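Local coordinates for protein kunitz-type conkunitzin-S1 (Conus striatus, PDB 6Q6C) that blocks voltage-activated potassium channels of the Shaker family as a Kunitz-type neurotoxin from cone-snail venom, at residues 47-50 against 51-54. The protein carries 1 engineered substitution. Residues are numbered along the deposited sequence; the frame is centred on the assembly and turned at random. Where two conformers were deposited one is given.
Sequences FRRT and YDCQ. With NO3 (nitrate ion), chain D; NO3 (nitrate ion), chain F; PO4 (phosphate ion), chain C.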
loop_
_atom_site.group_PDB
_atom_site.type_symbol
_atom_site.label_atom_id
_atom_site.label_comp_id
_atom_site.label_asym_id
_atom_site.label_seq_id
_atom_site.Cartn_x
_atom_site.Cartn_y
_atom_site.Cartn_z
ATOM N N PHE A 47 -1.959 2.621 -1.829
ATOM C CA PHE A 47 -2.511 3.984 -1.681
ATOM C C PHE A 47 -1.694 4.919 -2.577
ATOM O O PHE A 47 -0.479 4.799 -2.731
ATOM C CB PHE A 47 -2.434 4.503 -0.240
ATOM C CG PHE A 47 -3.115 3.574 0.738
ATOM C CD1 PHE A 47 -2.460 2.479 1.275
ATOM C CD2 PHE A 47 -4.405 3.846 1.126
ATOM C CE1 PHE A 47 -3.143 1.609 2.105
ATOM C CE2 PHE A 47 -5.092 2.997 1.986
ATOM C CZ PHE A 47 -4.438 1.908 2.472
ATOM N N ARG A 48 -2.355 5.904 -3.158
ATOM C CA ARG A 48 -1.677 6.963 -3.905
ATOM C C ARG A 48 -0.987 7.943 -2.978
ATOM O O ARG A 48 0.102 8.488 -3.418
ATOM C CB ARG A 48 -2.597 7.698 -4.859
ATOM C CG ARG A 48 -3.085 6.790 -5.973
ATOM C CD ARG A 48 -3.927 7.590 -6.950
ATOM N NE ARG A 48 -4.452 6.805 -8.037
ATOM C CZ ARG A 48 -3.814 6.519 -9.152
ATOM N NH1 ARG A 48 -2.580 6.967 -9.312
ATOM N NH2 ARG A 48 -4.384 5.731 -10.057
ATOM N N ARG A 49 -1.548 8.225 -1.826
ATOM C CA ARG A 49 -1.011 9.254 -0.925
ATOM C C ARG A 49 -0.710 8.657 0.440
ATOM O O ARG A 49 -1.486 7.807 0.952
ATOM C CB ARG A 49 -2.063 10.351 -0.795
ATOM C CG ARG A 49 -2.264 11.096 -2.101
ATOM C CD ARG A 49 -2.860 12.431 -1.817
ATOM N NE ARG A 49 -4.107 12.253 -1.115
ATOM C CZ ARG A 49 -4.546 13.005 -0.105
ATOM N NH1 ARG A 49 -3.800 13.963 0.442
ATOM N NH2 ARG A 49 -5.738 12.742 0.400
ATOM N N THR A 50 0.359 9.136 1.038
ATOM C CA THR A 50 0.695 8.795 2.445
ATOM C C THR A 50 -0.479 9.165 3.339
ATOM O O THR A 50 -0.760 8.375 4.262
ATOM C CB THR A 50 2.013 9.467 2.846
ATOM O OG1 THR A 50 3.065 8.924 2.046
ATOM C CG2 THR A 50 2.373 9.212 4.288
ATOM N N TYR A 51 -1.131 10.302 3.080
ATOM C CA TYR A 51 -2.275 10.758 3.901
ATOM C C TYR A 51 -3.307 9.621 3.989
ATOM O O TYR A 51 -3.756 9.276 5.073
ATOM C CB TYR A 51 -2.890 11.999 3.269
ATOM C CG TYR A 51 -4.034 12.545 4.054
ATOM C CD1 TYR A 51 -5.299 12.000 3.927
ATOM C CD2 TYR A 51 -3.821 13.540 4.999
ATOM C CE1 TYR A 51 -6.336 12.459 4.711
ATOM C CE2 TYR A 51 -4.871 14.067 5.728
ATOM C CZ TYR A 51 -6.117 13.497 5.600
ATOM O OH TYR A 51 -7.132 13.988 6.357
ATOM N N ASP A 52 -3.664 9.040 2.858
ATOM C CA ASP A 52 -4.720 8.004 2.842
ATOM C C ASP A 52 -4.271 6.719 3.513
ATOM O O ASP A 52 -5.036 6.115 4.209
ATOM C CB ASP A 52 -5.210 7.772 1.428
ATOM C CG ASP A 52 -5.883 9.010 0.906
ATOM O OD1 ASP A 52 -6.691 9.662 1.645
ATOM O OD2 ASP A 52 -5.593 9.310 -0.178
ATOM N N CYS A 53 -3.032 6.339 3.355
ATOM C CA CYS A 53 -2.535 5.139 4.017
ATOM C C CYS A 53 -2.509 5.369 5.525
ATOM O O CYS A 53 -3.018 4.518 6.244
ATOM C CB CYS A 53 -1.147 4.823 3.483
ATOM S SG CYS A 53 -0.364 3.362 4.215
ATOM N N GLN A 54 -2.068 6.536 5.992
ATOM C CA GLN A 54 -2.014 6.814 7.456
ATOM C C GLN A 54 -3.435 6.869 8.021
ATOM O O GLN A 54 -3.710 6.273 9.094
ATOM C CB GLN A 54 -1.272 8.113 7.726
ATOM C CG GLN A 54 0.207 7.941 7.497
ATOM C CD GLN A 54 1.069 9.119 7.904
ATOM O OE1 GLN A 54 2.274 8.951 8.202
ATOM N NE2 GLN A 54 0.505 10.302 7.859
HETATM N N NO3 D . -5.820 6.652 -2.407
HETATM O O1 NO3 D . -5.286 5.508 -3.164
HETATM O O2 NO3 D . -6.961 6.525 -1.661
HETATM O O3 NO3 D . -4.575 7.618 -1.752
HETATM N N NO3 F . -7.358 5.694 -8.994
HETATM O O1 NO3 F . -7.287 4.500 -9.360
HETATM O O2 NO3 F . -7.681 6.783 -10.053
HETATM O O3 NO3 F . -7.086 6.108 -7.311
HETATM P P PO4 C . -3.240 4.276 -13.728
HETATM O O1 PO4 C . -2.052 3.415 -14.159
HETATM O O2 PO4 C . -3.565 3.932 -12.273
HETATM O O3 PO4 C . -4.363 4.166 -14.706
HETATM O O4 PO4 C . -2.800 5.756 -13.673
#
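The start of the C-terminal helix of the Kunitz (BPTI-type) fold brings F47 onto C53 and R49 onto Y51 and D52, a worked example of how a loop can be packed against the helix turn it leads into. R49 takes the N-cap position of helix 50-58. Its carbonyl O accepts a sound bond from C53 N at 3.2 Å and a weaker one from D52 N, and Q54 N then bonds T50 O at 2.8 Å.

On the inner side, CA of C53 sits almost exactly over the centre of the F47 ring, 3.6 Å from the centroid, a CH-pi contact. CB of C53 lies against CD1 of F47 on the same face, at 3.5 Å, while SG, in the conformer described, approaches the ring obliquely in a sulfur-aromatic contact. C53 is joined to C32 by the disulfide that ties the helix to strand 31-37; C53 also touches I23 and Y25, and the backbone of F47 pairs with I23 of strand 20-26.

Outside, R49 bends at chi3 (-58°) and lays its guanidinium beside the Y51 side chain, the two planes only 11° apart; CB of Y51 lies over one guanidinium face, 3.6 Å from NH1 of R49. The carboxylate of D52 stands nearly perpendicular to that guanidinium, and R49 NE makes a weak hydrogen bond, part of a salt bridge, to D52 OD2 at 3.4 Å.

A nitrate, probably from the crystallisation liquor, occupies the bend before the helix and takes hydrogen bonds from the backbone N atoms of R48 and R49. The R48 side chain extends clear of the helix toward two more ions, probably also from the liquor: its NE bonds O3 of a second nitrate at 2.8 Å and its NH2 bonds phosphate O2 at 3.0 Å.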